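Long-range contacts in GGDEF and EAL domain-containing protein (Vibrio cholerae O1 str. 2010EL-1786, PDB 6PWJ), which probably acts as a cyclic di-GMP receptor or regulator, carrying degenerate GGDEF and EAL domains rather than active enzymes: residues A[4-9]-A[377-382]; A[371-376]-A[404-409]. All coordinates share one frame; numbering follows the deposited sequence.

Interaction 1: A[4-9]-A[377-382]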
loop_
_atom_site.group_PDB
_atom_site.type_symbol
_atom_site.label_atom_id
_atom_site.label_comp_id
_atom_site.label_asym_id
_atom_site.label_seq_id
_atom_site.Cartn_x
_atom_site.Cartn_y
_atom_site.Cartn_z
ATOM N N LYS A 4 24.606 -5.128 -4.559
ATOM C CA LYS A 4 24.449 -3.887 -5.311
ATOM C C LYS A 4 24.197 -4.162 -6.787
ATOM O O LYS A 4 23.441 -3.434 -7.441
ATOM C CB LYS A 4 25.676 -2.993 -5.124
ATOM C CG LYS A 4 25.805 -2.433 -3.719
ATOM C CD LYS A 4 26.247 -0.978 -3.738
ATOM C CE LYS A 4 26.135 -0.352 -2.355
ATOM N NZ LYS A 4 26.516 1.088 -2.357
ATOM N N ALA A 5 24.814 -5.212 -7.330
ATOM C CA ALA A 5 24.510 -5.604 -8.702
ATOM C C ALA A 5 23.099 -6.169 -8.808
ATOM O O ALA A 5 22.372 -5.871 -9.763
ATOM C CB ALA A 5 25.539 -6.619 -9.197
ATOM N N GLN A 6 22.689 -6.977 -7.827
ATOM C CA GLN A 6 21.353 -7.561 -7.852
ATOM C C GLN A 6 20.285 -6.503 -7.611
ATOM O O GLN A 6 19.268 -6.462 -8.314
ATOM C CB GLN A 6 21.253 -8.677 -6.812
ATOM C CG GLN A 6 19.952 -9.459 -6.865
ATOM C CD GLN A 6 19.800 -10.240 -8.154
ATOM O OE1 GLN A 6 20.445 -11.270 -8.349
ATOM N NE2 GLN A 6 18.946 -9.750 -9.044
ATOM N N ALA A 7 20.496 -5.639 -6.614
ATOM C CA ALA A 7 19.516 -4.596 -6.324
ATOM C C ALA A 7 19.348 -3.651 -7.506
ATOM O O ALA A 7 18.224 -3.275 -7.856
ATOM C CB ALA A 7 19.924 -3.821 -5.072
ATOM N N LYS A 8 20.457 -3.248 -8.131
ATOM C CA LYS A 8 20.361 -2.386 -9.303
ATOM C C LYS A 8 19.666 -3.098 -10.457
ATOM O O LYS A 8 18.939 -2.465 -11.232
ATOM C CB LYS A 8 21.750 -1.905 -9.720
ATOM C CG LYS A 8 22.377 -0.927 -8.738
ATOM C CD LYS A 8 23.776 -0.515 -9.167
ATOM C CE LYS A 8 24.397 0.443 -8.162
ATOM N NZ LYS A 8 25.804 0.782 -8.507
ATOM N N GLU A 9 19.875 -4.410 -10.589
ATOM C CA GLU A 9 19.128 -5.173 -11.582
ATOM C C GLU A 9 17.640 -5.181 -11.254
ATOM O O GLU A 9 16.795 -5.077 -12.152
ATOM C CB GLU A 9 19.660 -6.603 -11.664
ATOM C CG GLU A 9 19.015 -7.438 -12.760
ATOM C CD GLU A 9 18.992 -8.917 -12.432
ATOM O OE1 GLU A 9 18.779 -9.261 -11.250
ATOM O OE2 GLU A 9 19.190 -9.735 -13.355
ATOM N N SER A 377 13.024 -10.430 -5.561
ATOM C CA SER A 377 13.024 -11.432 -4.502
ATOM C C SER A 377 14.424 -11.981 -4.249
ATOM O O SER A 377 14.785 -12.256 -3.099
ATOM C CB SER A 377 12.060 -12.567 -4.855
ATOM O OG SER A 377 10.756 -12.067 -5.094
ATOM N N ARG A 378 15.221 -12.152 -5.307
ATOM C CA ARG A 378 16.601 -12.592 -5.121
ATOM C C ARG A 378 17.380 -11.608 -4.259
ATOM O O ARG A 378 18.224 -12.014 -3.451
ATOM C CB ARG A 378 17.294 -12.770 -6.472
ATOM C CG ARG A 378 17.171 -14.154 -7.090
ATOM C CD ARG A 378 18.207 -14.324 -8.194
ATOM N NE ARG A 378 18.035 -13.332 -9.251
ATOM C CZ ARG A 378 17.792 -13.627 -10.525
ATOM N NH1 ARG A 378 17.713 -14.894 -10.910
ATOM N NH2 ARG A 378 17.641 -12.655 -11.415
ATOM N N THR A 379 17.114 -10.308 -4.420
ATOM C CA THR A 379 17.848 -9.298 -3.664
ATOM C C THR A 379 17.771 -9.563 -2.165
ATOM O O THR A 379 18.776 -9.446 -1.454
ATOM C CB THR A 379 17.314 -7.905 -3.992
ATOM O OG1 THR A 379 17.623 -7.582 -5.354
ATOM C CG2 THR A 379 17.940 -6.868 -3.073
ATOM N N ALA A 380 16.587 -9.926 -1.667
ATOM C CA ALA A 380 16.452 -10.266 -0.256
ATOM C C ALA A 380 16.835 -11.714 0.017
ATOM O O ALA A 380 17.382 -12.016 1.083
ATOM C CB ALA A 380 15.023 -10.001 0.218
ATOM N N HIS A 381 16.568 -12.614 -0.931
ATOM C CA HIS A 381 16.865 -14.027 -0.722
ATOM C C HIS A 381 18.366 -14.266 -0.601
ATOM O O HIS A 381 18.820 -14.975 0.304
ATOM C CB HIS A 381 16.277 -14.861 -1.859
ATOM C CG HIS A 381 16.693 -16.298 -1.831
ATOM N ND1 HIS A 381 17.508 -16.855 -2.791
ATOM C CD2 HIS A 381 16.414 -17.288 -0.951
ATOM C CE1 HIS A 381 17.709 -18.130 -2.508
ATOM N NE2 HIS A 381 17.056 -18.418 -1.397
ATOM N N ASN A 382 19.155 -13.680 -1.506
ATOM C CA ASN A 382 20.599 -13.887 -1.475
ATOM C C ASN A 382 21.250 -13.325 -0.219
ATOM O O ASN A 382 22.444 -13.560 -0.003
ATOM C CB ASN A 382 21.246 -13.273 -2.718
ATOM C CG ASN A 382 20.865 -14.002 -3.992
ATOM O OD1 ASN A 382 20.370 -15.130 -3.950
ATOM N ND2 ASN A 382 21.098 -13.364 -5.133
#
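Gln6 lays its CG against the hydroxyl side of Thr379, with Gln6 CG 3.4 Å from Thr379 OG1. Its chain then bends at chi2 (65°), which swings the amide across to Arg378. There the two side chains cross at about a right angle, the amide and guanidinium planes tilted 37° apart. Arg378 NE donates to Gln6 OE1 over 3.3 Å, a weak, strongly bent bond. The amide carbon also rests on the aliphatic root of the arginine, with Gln6 CD 3.9 Å from Arg378 CB. Thr379 OG1 spends its hydrogen bond within its own helix, on Ser375 O, and offers Gln6 contact alone; its methyl, CG2, reaches the other way to Ala7 CB at 4.1 Å.

The helices run roughly antiparallel (155°), their axes 8.8 Å apart at closest. Helix 3-18 is the N-terminal helix of the chain, while helix 367-381 belongs to the outer layer of the EAL barrel, and the contact lays the one against the other.

One turn on along helix 3-18, Glu9 meets the edge of the Arg378 guanidinium, with Glu9 OE1 3.6 Å from Arg378 NH2 in a loose salt bridge; the place of OE1 is doubtful, and its stronger partner is Ser375 OG. Asn382, itself exposed, brings ND2 to 3.9 Å from Gln6 OE1, a contact without a bond.

Interaction 2: A[371-376]-A[404-409]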
loop_
_atom_site.group_PDB
_atom_site.type_symbol
_atom_site.label_atom_id
_atom_site.label_comp_id
_atom_site.label_asym_id
_atom_site.label_seq_id
_atom_site.Cartn_x
_atom_site.Cartn_y
_atom_site.Cartn_z
ATOM N N PHE A 371 10.287 -11.257 -14.388
ATOM C CA PHE A 371 11.689 -10.961 -14.112
ATOM C C PHE A 371 11.825 -10.041 -12.905
ATOM O O PHE A 371 12.689 -10.254 -12.046
ATOM C CB PHE A 371 12.343 -10.330 -15.342
ATOM C CG PHE A 371 12.266 -11.183 -16.574
ATOM C CD1 PHE A 371 12.352 -12.562 -16.488
ATOM C CD2 PHE A 371 12.105 -10.604 -17.821
ATOM C CE1 PHE A 371 12.282 -13.348 -17.624
ATOM C CE2 PHE A 371 12.034 -11.382 -18.959
ATOM C CZ PHE A 371 12.122 -12.756 -18.861
ATOM N N THR A 372 10.976 -9.014 -12.821
ATOM C CA THR A 372 11.024 -8.105 -11.680
ATOM C C THR A 372 10.787 -8.851 -10.374
ATOM O O THR A 372 11.454 -8.584 -9.368
ATOM C CB THR A 372 9.992 -6.990 -11.854
ATOM O OG1 THR A 372 10.224 -6.312 -13.094
ATOM C CG2 THR A 372 10.090 -5.993 -10.709
ATOM N N LEU A 373 9.843 -9.794 -10.372
ATOM C CA LEU A 373 9.579 -10.573 -9.167
ATOM C C LEU A 373 10.806 -11.377 -8.758
ATOM O O LEU A 373 11.247 -11.316 -7.604
ATOM C CB LEU A 373 8.379 -11.494 -9.394
ATOM C CG LEU A 373 8.011 -12.434 -8.244
ATOM C CD1 LEU A 373 7.677 -11.641 -6.992
ATOM C CD2 LEU A 373 6.850 -13.327 -8.644
ATOM N N THR A 374 11.375 -12.134 -9.697
ATOM C CA THR A 374 12.561 -12.926 -9.393
ATOM C C THR A 374 13.705 -12.038 -8.917
ATOM O O THR A 374 14.353 -12.326 -7.905
ATOM C CB THR A 374 12.984 -13.732 -10.620
ATOM O OG1 THR A 374 11.921 -14.613 -11.004
ATOM C CG2 THR A 374 14.229 -14.549 -10.313
ATOM N N SER A 375 13.960 -10.943 -9.636
ATOM C CA SER A 375 15.070 -10.065 -9.277
ATOM C C SER A 375 14.829 -9.397 -7.929
ATOM O O SER A 375 15.719 -9.370 -7.071
ATOM C CB SER A 375 15.282 -9.018 -10.372
ATOM O OG SER A 375 16.401 -8.198 -10.086
ATOM N N ILE A 376 13.626 -8.855 -7.724
ATOM C CA ILE A 376 13.320 -8.179 -6.467
ATOM C C ILE A 376 13.360 -9.163 -5.306
ATOM O O ILE A 376 13.697 -8.791 -4.175
ATOM C CB ILE A 376 11.955 -7.470 -6.559
ATOM C CG1 ILE A 376 11.966 -6.165 -5.761
ATOM C CG2 ILE A 376 10.845 -8.380 -6.058
ATOM C CD1 ILE A 376 12.617 -5.009 -6.486
ATOM N N HIS A 404 9.660 -18.167 -8.449
ATOM C CA HIS A 404 10.239 -16.834 -8.540
ATOM C C HIS A 404 10.730 -16.360 -7.176
ATOM O O HIS A 404 10.581 -15.194 -6.807
ATOM C CB HIS A 404 9.238 -15.851 -9.142
ATOM C CG HIS A 404 8.848 -16.184 -10.548
ATOM N ND1 HIS A 404 8.101 -17.297 -10.869
ATOM C CD2 HIS A 404 9.114 -15.559 -11.721
ATOM C CE1 HIS A 404 7.917 -17.339 -12.177
ATOM N NE2 HIS A 404 8.522 -16.296 -12.716
ATOM N N PHE A 405 11.312 -17.282 -6.407
ATOM C CA PHE A 405 12.051 -16.965 -5.187
ATOM C C PHE A 405 11.153 -16.458 -4.063
ATOM O O PHE A 405 11.594 -15.678 -3.214
ATOM C CB PHE A 405 13.173 -15.962 -5.470
ATOM C CG PHE A 405 14.382 -16.581 -6.107
ATOM C CD1 PHE A 405 14.415 -16.830 -7.468
ATOM C CD2 PHE A 405 15.483 -16.928 -5.340
ATOM C CE1 PHE A 405 15.525 -17.409 -8.055
ATOM C CE2 PHE A 405 16.595 -17.506 -5.921
ATOM C CZ PHE A 405 16.617 -17.746 -7.280
ATOM N N ILE A 406 9.898 -16.894 -4.037
ATOM C CA ILE A 406 9.021 -16.695 -2.889
ATOM C C ILE A 406 9.025 -17.979 -2.075
ATOM O O ILE A 406 8.800 -19.068 -2.618
ATOM C CB ILE A 406 7.595 -16.319 -3.327
ATOM C CG1 ILE A 406 7.611 -15.020 -4.136
ATOM C CG2 ILE A 406 6.688 -16.180 -2.112
ATOM C CD1 ILE A 406 8.115 -13.823 -3.359
ATOM N N GLU A 407 9.291 -17.857 -0.775
ATOM C CA GLU A 407 9.441 -19.017 0.096
ATOM C C GLU A 407 8.302 -19.195 1.086
ATOM O O GLU A 407 8.004 -20.329 1.463
ATOM C CB GLU A 407 10.763 -18.929 0.868
ATOM C CG GLU A 407 11.993 -18.913 -0.024
ATOM C CD GLU A 407 13.284 -18.782 0.761
ATOM O OE1 GLU A 407 13.228 -18.353 1.932
ATOM O OE2 GLU A 407 14.354 -19.110 0.206
ATOM N N VAL A 408 7.667 -18.110 1.518
ATOM C CA VAL A 408 6.547 -18.165 2.449
ATOM C C VAL A 408 5.332 -17.545 1.776
ATOM O O VAL A 408 5.449 -16.542 1.063
ATOM C CB VAL A 408 6.869 -17.446 3.774
ATOM C CG1 VAL A 408 5.627 -17.362 4.646
ATOM C CG2 VAL A 408 7.989 -18.168 4.504
ATOM N N PHE A 409 4.167 -18.144 2.006
ATOM C CA PHE A 409 2.944 -17.746 1.330
ATOM C C PHE A 409 1.840 -17.509 2.351
ATOM O O PHE A 409 1.773 -18.175 3.388
ATOM C CB PHE A 409 2.513 -18.806 0.313
ATOM C CG PHE A 409 3.632 -19.277 -0.568
ATOM C CD1 PHE A 409 4.434 -20.340 -0.183
ATOM C CD2 PHE A 409 3.893 -18.648 -1.774
ATOM C CE1 PHE A 409 5.468 -20.772 -0.989
ATOM C CE2 PHE A 409 4.926 -19.076 -2.585
ATOM C CZ PHE A 409 5.715 -20.140 -2.191
#
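Leu373 and His404 supply much of the apolar contact, their side chains crossing at about a right angle. The leucine CD2 branch presses on the root of the histidine, 3.5 Å from His404 CB, while its other branch, CD1, extends to the tip of Ile406, where the two CD1 methyls are 4.3 Å apart. Having CG anti to the backbone N (chi1 177°) carries the Leu373 branches out to both partners. Beside it, Thr374 CG2 lies against one side of the Phe405 ring, 3.7 Å from CD1 and 3.9 Å from CE1.

Polar groups take part mainly by van der Waals contact. Thr374 turns OG1 to the His404 ring, where the ring carbon CD2 is nearest; this hydroxyl is hydrogen-bonded to a residue just outside the segments, and the ring contact is not its polar bond. The ring is held from elsewhere: His404 ND1 bonds to Phe400 O, and the imidazole stacks on the Phe400 ring, which should fix its rotation. Both His404 and Phe405 start their side chains toward the helix, His404 meeting Thr374 at OG1 and Phe405 meeting it at CG2.

Segment 404-409 contains the alpha-beta loop that leads from helix 395-402 into strand 408-410 of the EAL barrel. Helix 395-402 ends just before His404 and sends Leu401 onto Leu373, while the chain beyond Ile406 enters strand 408-410, which pairs in parallel with strand 386-389. On another flank of helix 367-381, Ser375 and Ile376 touch Ala10 of helix 3-18.

How the interactions relate
Both contacts use helix 367-381, on successive turns and different faces, and their centres lie 10 Å apart. Interaction 2 fixes the helix to the alpha-beta loop that leads into strand 408-410 of its own barrel; interaction 1 covers a neighbouring face with the N-terminal helix. Ser375 joins them: its OG lies 2.9 Å from Glu9 OE1, a probable hydrogen bond, though the carboxylate is uncertainly placed. A second link is aromatic, the rings of His381 and Phe405 meeting with their planes at about 65°, and Phe405 also touches Arg378. One helix thus carries both contacts, with Ser375 and the aromatic pair bridging them; neither contact includes a bound nucleotide.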